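Local atomic coordinates of N-acetylneuraminate lyase (Fusobacterium nucleatum subsp. nucleatum ATCC 25586, PDB entry 5ZKA), a protein that belongs to the dihydrodipicolinate synthetase family of lyases and is built as a TIM barrel. Residues Glu101-Gly106 / Val140-Asn145; Glu137-Val140 / Tyr146-Ile149. One frame throughout, in Å; residues are numbered along the deposited sequence.

Contact 1: Glu101-Gly106 / Val140-Asn145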
ATOM      1  N   GLU A 101      32.501   9.717  -5.796  1.00 32.59           N
ATOM      2  CA  GLU A 101      32.489   8.294  -6.132  1.00 33.34           C
ATOM      3  C   GLU A 101      31.370   7.978  -7.115  1.00 33.81           C
ATOM      4  O   GLU A 101      31.560   7.191  -8.052  1.00 35.17           O
ATOM      5  CB  GLU A 101      32.330   7.441  -4.868  1.00 32.15           C
ATOM      6  CG  GLU A 101      32.396   5.926  -5.146  1.00 33.36           C
ATOM      7  CD  GLU A 101      31.925   5.070  -3.980  1.00 37.69           C
ATOM      8  OE1 GLU A 101      31.227   5.599  -3.084  1.00 36.06           O
ATOM      9  OE2 GLU A 101      32.255   3.859  -3.968  1.00 41.27           O
ATOM     10  N   ALA A 102      30.196   8.581  -6.908  1.00 31.54           N
ATOM     11  CA  ALA A 102      29.048   8.315  -7.769  1.00 30.68           C
ATOM     12  C   ALA A 102      29.339   8.717  -9.210  1.00 33.34           C
ATOM     13  O   ALA A 102      28.986   7.994 -10.152  1.00 31.03           O
ATOM     14  CB  ALA A 102      27.816   9.054  -7.232  1.00 29.14           C
ATOM     15  N   VAL A 103      29.996   9.860  -9.403  1.00 28.82           N
ATOM     16  CA  VAL A 103      30.349  10.296 -10.752  1.00 28.54           C
ATOM     17  C   VAL A 103      31.421   9.388 -11.347  1.00 33.51           C
ATOM     18  O   VAL A 103      31.346   9.004 -12.521  1.00 37.04           O
ATOM     19  CB  VAL A 103      30.800  11.767 -10.729  1.00 32.12           C
ATOM     20  CG1 VAL A 103      31.499  12.131 -12.039  1.00 34.20           C
ATOM     21  CG2 VAL A 103      29.604  12.703 -10.446  1.00 32.32           C
ATOM     22  N   GLU A 104      32.436   9.041 -10.552  1.00 29.71           N
ATOM     23  CA  GLU A 104      33.485   8.140 -11.019  1.00 31.56           C
ATOM     24  C   GLU A 104      32.903   6.806 -11.477  1.00 32.66           C
ATOM     25  O   GLU A 104      33.235   6.303 -12.560  1.00 32.82           O
ATOM     26  CB  GLU A 104      34.505   7.921  -9.903  1.00 37.25           C
ATOM     27  CG  GLU A 104      35.613   6.942 -10.258  1.00 42.43           C
ATOM     28  CD  GLU A 104      36.563   6.698  -9.102  1.00 53.25           C
ATOM     29  OE1 GLU A 104      36.701   7.597  -8.245  1.00 62.64           O
ATOM     30  OE2 GLU A 104      37.178   5.612  -9.049  1.00 59.43           O
ATOM     31  N   LEU A 105      32.049   6.206 -10.650  1.00 28.74           N
ATOM     32  CA  LEU A 105      31.424   4.938 -11.023  1.00 29.92           C
ATOM     33  C   LEU A 105      30.496   5.107 -12.221  1.00 33.60           C
ATOM     34  O   LEU A 105      30.414   4.223 -13.083  1.00 33.22           O
ATOM     35  CB  LEU A 105      30.652   4.371  -9.833  1.00 32.90           C
ATOM     36  CG  LEU A 105      31.440   3.820  -8.646  1.00 33.59           C
ATOM     37  CD1 LEU A 105      30.467   3.608  -7.482  1.00 30.76           C
ATOM     38  CD2 LEU A 105      32.106   2.510  -9.009  1.00 33.79           C
ATOM     39  N   GLY A 106      29.771   6.225 -12.278  1.00 29.00           N
ATOM     40  CA  GLY A 106      28.872   6.456 -13.398  1.00 29.58           C
ATOM     41  C   GLY A 106      29.609   6.592 -14.718  1.00 30.43           C
ATOM     42  O   GLY A 106      29.179   6.055 -15.742  1.00 32.66           O
ATOM     43  N   VAL A 140      24.016  12.965 -13.872  1.00 33.60           N
ATOM     44  CA  VAL A 140      23.533  12.946 -15.253  1.00 32.98           C
ATOM     45  C   VAL A 140      24.432  13.800 -16.138  1.00 32.75           C
ATOM     46  O   VAL A 140      24.918  13.351 -17.185  1.00 33.88           O
ATOM     47  CB  VAL A 140      22.069  13.421 -15.309  1.00 33.24           C
ATOM     48  CG1 VAL A 140      21.630  13.644 -16.746  1.00 32.92           C
ATOM     49  CG2 VAL A 140      21.162  12.416 -14.606  1.00 33.45           C
ATOM     50  N   ARG A 141      24.689  15.034 -15.705  1.00 29.08           N
ATOM     51  CA  ARG A 141      25.533  15.956 -16.467  1.00 32.70           C
ATOM     52  C   ARG A 141      26.913  15.369 -16.743  1.00 36.59           C
ATOM     53  O   ARG A 141      27.429  15.455 -17.865  1.00 38.67           O
ATOM     54  CB  ARG A 141      25.651  17.267 -15.697  1.00 33.06           C
ATOM     55  CG  ARG A 141      26.480  18.316 -16.368  1.00 39.89           C
ATOM     56  CD  ARG A 141      26.347  19.642 -15.633  1.00 44.64           C
ATOM     57  NE  ARG A 141      26.972  19.613 -14.311  1.00 48.06           N
ATOM     58  CZ  ARG A 141      26.299  19.686 -13.164  1.00 49.15           C
ATOM     59  NH1 ARG A 141      24.979  19.794 -13.173  1.00 38.71           N
ATOM     60  NH2 ARG A 141      26.950  19.661 -12.009  1.00 53.83           N
ATOM     61  N   GLU A 142      27.536  14.777 -15.727  1.00 37.23           N
ATOM     62  CA  GLU A 142      28.916  14.333 -15.862  1.00 38.91           C
ATOM     63  C   GLU A 142      29.049  13.019 -16.626  1.00 39.87           C
ATOM     64  O   GLU A 142      30.132  12.734 -17.149  1.00 41.64           O
ATOM     65  CB  GLU A 142      29.554  14.203 -14.478  1.00 38.85           C
ATOM     66  CG  GLU A 142      29.710  15.529 -13.744  1.00 43.11           C
ATOM     67  CD  GLU A 142      30.802  16.411 -14.354  1.00 56.45           C
ATOM     68  OE1 GLU A 142      31.911  15.898 -14.621  1.00 60.39           O
ATOM     69  OE2 GLU A 142      30.547  17.617 -14.567  1.00 59.45           O
ATOM     70  N   THR A 143      27.984  12.219 -16.707  1.00 34.25           N
ATOM     71  CA  THR A 143      28.027  10.964 -17.452  1.00 32.11           C
ATOM     72  C   THR A 143      27.350  11.037 -18.815  1.00 35.81           C
ATOM     73  O   THR A 143      27.702  10.263 -19.706  1.00 38.31           O
ATOM     74  CB  THR A 143      27.362   9.827 -16.650  1.00 34.02           C
ATOM     75  OG1 THR A 143      25.971  10.114 -16.459  1.00 36.99           O
ATOM     76  CG2 THR A 143      28.029   9.662 -15.288  1.00 32.61           C
ATOM     77  N   GLY A 144      26.372  11.923 -18.998  1.00 34.05           N
ATOM     78  CA  GLY A 144      25.571  11.902 -20.208  1.00 34.36           C
ATOM     79  C   GLY A 144      24.627  10.724 -20.313  1.00 36.32           C
ATOM     80  O   GLY A 144      24.056  10.493 -21.382  1.00 38.94           O
ATOM     81  N   ASN A 145      24.439   9.975 -19.235  1.00 34.12           N
ATOM     82  CA  ASN A 145      23.664   8.745 -19.252  1.00 35.33           C
ATOM     83  C   ASN A 145      22.288   9.004 -18.642  1.00 34.28           C
ATOM     84  O   ASN A 145      22.032  10.055 -18.047  1.00 35.15           O
ATOM     85  CB  ASN A 145      24.416   7.640 -18.494  1.00 31.85           C
ATOM     86  CG  ASN A 145      24.143   6.245 -19.048  1.00 35.44           C
ATOM     87  OD1 ASN A 145      23.084   5.984 -19.621  1.00 36.43           O
ATOM     88  ND2 ASN A 145      25.108   5.343 -18.877  1.00 32.23           N
TER
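The flat carbonyl group of Gly106 carries a methyl on one face. CG2 of Thr143 stands almost straight above the carbonyl carbon, 3.5 Å from Gly106 C. It is 3.8 Å from Gly106 O, so the contact is centred on the carbon and not on the oxygen. That oxygen is engaged with OG1 of Thr110, one turn further along the same helix. Gly106 has no side chain, and this lets the two backbones come close: Gly106 CA and Thr143 CA are 6.1 Å apart. A second touch lies a helical turn back. Here CG1 of Val103 meets the aliphatic root of Glu142, with Val103 CG1 3.7 Å from Glu142 CB. The two side chains run at a slant to each other. The Glu142 chain bends at its second torsion (-72°), and its carboxylate makes a long, weak ion pair with Lys107.

The segments belong to helices 99-112 and 129-143, which are neighbours in the outer helical layer of the TIM barrel. Residues 140-145 include the C-terminal end of the second helix. Thr143 has its hydroxyl between the backbone N and the carbonyl carbon (chi1 64°), which turns OG1 back to the helix end and CG2 outward to Gly106. OG1 is hydrogen-bonded to the carbonyl oxygen of Ile139. It also accepts from the backbone of Asn145, with Asn145 N 3.2 Å from Thr143 OG1 and an N-H...O angle of 158°, forming an ST turn. Gly144, with positive phi, makes the bend between them. ND2 of Asn145 reaches Thr110 OG1 and Tyr114 O.

Contact 2: Glu137-Val140 / Tyr146-Ile149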
ATOM      1  N   GLU A 137      21.376  15.735 -10.740  1.00 30.41           N
ATOM      2  CA  GLU A 137      21.695  16.449 -11.969  1.00 33.55           C
ATOM      3  C   GLU A 137      23.177  16.369 -12.281  1.00 35.29           C
ATOM      4  O   GLU A 137      23.557  16.335 -13.457  1.00 34.41           O
ATOM      5  CB  GLU A 137      21.241  17.908 -11.868  1.00 40.03           C
ATOM      6  CG  GLU A 137      19.772  18.042 -11.503  1.00 50.16           C
ATOM      7  CD  GLU A 137      19.009  18.952 -12.433  1.00 56.25           C
ATOM      8  OE1 GLU A 137      18.908  20.160 -12.131  1.00 58.71           O
ATOM      9  OE2 GLU A 137      18.502  18.450 -13.458  1.00 54.78           O
ATOM     10  N   THR A 138      24.020  16.334 -11.245  1.00 31.96           N
ATOM     11  CA  THR A 138      25.460  16.260 -11.463  1.00 33.89           C
ATOM     12  C   THR A 138      25.855  14.913 -12.057  1.00 33.02           C
ATOM     13  O   THR A 138      26.660  14.851 -12.993  1.00 30.62           O
ATOM     14  CB  THR A 138      26.206  16.515 -10.148  1.00 34.65           C
ATOM     15  OG1 THR A 138      25.969  17.862  -9.703  1.00 32.52           O
ATOM     16  CG2 THR A 138      27.702  16.284 -10.311  1.00 32.77           C
ATOM     17  N   ILE A 139      25.302  13.819 -11.531  1.00 28.87           N
ATOM     18  CA  ILE A 139      25.634  12.518 -12.101  1.00 30.25           C
ATOM     19  C   ILE A 139      25.213  12.459 -13.562  1.00 29.52           C
ATOM     20  O   ILE A 139      25.952  11.955 -14.417  1.00 32.85           O
ATOM     21  CB  ILE A 139      24.997  11.383 -11.277  1.00 28.43           C
ATOM     22  CG1 ILE A 139      25.464  11.461  -9.818  1.00 29.19           C
ATOM     23  CG2 ILE A 139      25.348  10.028 -11.899  1.00 34.93           C
ATOM     24  CD1 ILE A 139      24.671  10.563  -8.852  1.00 32.37           C
ATOM     25  N   VAL A 140      24.016  12.965 -13.872  1.00 33.60           N
ATOM     26  CA  VAL A 140      23.533  12.946 -15.253  1.00 32.98           C
ATOM     27  C   VAL A 140      24.432  13.800 -16.138  1.00 32.75           C
ATOM     28  O   VAL A 140      24.918  13.351 -17.185  1.00 33.88           O
ATOM     29  CB  VAL A 140      22.069  13.421 -15.309  1.00 33.24           C
ATOM     30  CG1 VAL A 140      21.630  13.644 -16.746  1.00 32.92           C
ATOM     31  CG2 VAL A 140      21.162  12.416 -14.606  1.00 33.45           C
ATOM     32  N   TYR A 146      21.391   8.032 -18.812  1.00 31.43           N
ATOM     33  CA  TYR A 146      20.053   8.116 -18.241  1.00 32.31           C
ATOM     34  C   TYR A 146      20.077   7.712 -16.774  1.00 30.47           C
ATOM     35  O   TYR A 146      20.967   6.994 -16.314  1.00 29.32           O
ATOM     36  CB  TYR A 146      19.069   7.215 -18.994  1.00 36.18           C
ATOM     37  CG  TYR A 146      18.878   7.601 -20.442  1.00 49.38           C
ATOM     38  CD1 TYR A 146      18.407   8.857 -20.787  1.00 50.84           C
ATOM     39  CD2 TYR A 146      19.182   6.710 -21.461  1.00 63.11           C
ATOM     40  CE1 TYR A 146      18.240   9.219 -22.107  1.00 60.14           C
ATOM     41  CE2 TYR A 146      19.018   7.062 -22.787  1.00 70.74           C
ATOM     42  CZ  TYR A 146      18.547   8.318 -23.105  1.00 68.53           C
ATOM     43  OH  TYR A 146      18.381   8.673 -24.425  1.00 72.31           O
ATOM     44  N   MET A 147      19.065   8.168 -16.039  1.00 28.72           N
ATOM     45  CA  MET A 147      19.067   8.033 -14.588  1.00 30.85           C
ATOM     46  C   MET A 147      17.704   7.581 -14.092  1.00 26.30           C
ATOM     47  O   MET A 147      16.679   8.135 -14.495  1.00 28.34           O
ATOM     48  CB  MET A 147      19.432   9.363 -13.912  1.00 29.73           C
ATOM     49  CG  MET A 147      19.242   9.377 -12.395  1.00 27.70           C
ATOM     50  SD  MET A 147      20.363   8.257 -11.512  1.00 31.53           S
ATOM     51  CE  MET A 147      21.957   9.002 -11.891  1.00 26.85           C
ATOM     52  N   ILE A 148      17.703   6.587 -13.211  1.00 23.80           N
ATOM     53  CA  ILE A 148      16.509   6.179 -12.478  1.00 23.16           C
ATOM     54  C   ILE A 148      16.744   6.532 -11.016  1.00 25.99           C
ATOM     55  O   ILE A 148      17.735   6.096 -10.418  1.00 27.57           O
ATOM     56  CB  ILE A 148      16.213   4.680 -12.672  1.00 25.20           C
ATOM     57  CG1 ILE A 148      15.692   4.425 -14.085  1.00 26.39           C
ATOM     58  CG2 ILE A 148      15.180   4.197 -11.699  1.00 24.24           C
ATOM     59  CD1 ILE A 148      15.805   2.979 -14.483  1.00 31.67           C
ATOM     60  N   ILE A 149      15.868   7.374 -10.455  1.00 27.56           N
ATOM     61  CA  ILE A 149      15.912   7.672  -9.026  1.00 27.18           C
ATOM     62  C   ILE A 149      15.662   6.397  -8.234  1.00 31.08           C
ATOM     63  O   ILE A 149      14.675   5.695  -8.474  1.00 29.11           O
ATOM     64  CB  ILE A 149      14.835   8.702  -8.664  1.00 28.29           C
ATOM     65  CG1 ILE A 149      14.902   9.931  -9.554  1.00 33.16           C
ATOM     66  CG2 ILE A 149      14.870   9.019  -7.172  1.00 33.44           C
ATOM     67  CD1 ILE A 149      13.628  10.774  -9.468  1.00 35.20           C
TER
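The carbonyl oxygen of Val140, whose side chain packs on Met147, is approached by several donors at the end of its helix. Gly144 N is hydrogen-bonded to Val140 O. Thr143 N adds a weak hydrogen bond to Val140 O, and the Thr143 hydroxyl makes another weak one. The contact with the strand itself is apolar. It rests on Met147, which meets the helix at two places along its chain.

Near its root, Met147 CB lies 3.6 Å from Val140 CG2. That methyl is the branch anti to the carbonyl carbon of Val140, and it meets Met147 CB nearly end on. At its tip, Met147 CE is 3.5 Å from Ile139 CG2. The SD-CE bond aims almost directly at this methyl, with an SD-CE-CG2 angle near 166°. CE reaches CG2 from beside the CB-CG2 bond of Ile139, and it also lies 3.9 Å from Ile139 CB. The two side chains therefore meet at about a right angle.

Helix 129-143 and strand 147-150 are consecutive members of a beta-alpha-beta unit that starts with strand 117-120. The contact is part of the buried layer between the barrel wall and its outer helices. Bends at the second and third torsions of Met147, 66° and 64°, curl the thioether round so that its methyl ends on Ile139. Both Ile139 and Met147 also touch Leu117 and Ala119 of the preceding strand, while Val140 packs on Ile174 of the following one. The backbone of Met147 is hydrogen-bonded to Lys173 and Ile175, which ties this strand to its neighbour in the sheet.

In the fold
Following the chain from the N terminus, three strands and two helices come before helix 99-112; strand 117-120, helix 129-143 and strand 147-150 follow it. Contact 1 closes a span of 33 residues between helices 99-112 and 129-143 and ties neighbours in the outer layer. Contact 2 closes a shorter span: the chain leaves helix 129-143 and comes back past it as the next strand. The two cross: contact 2 opens at Glu137, inside the span of contact 1, and closes beyond Asn145; they share Val140. The centres of contacts 1 and 2 are about 8 Å apart. They meet where Ala102 CB lies 3.8 Å from Ile139 CD1. Helix 129-143 packs against a helix and against the barrel wall.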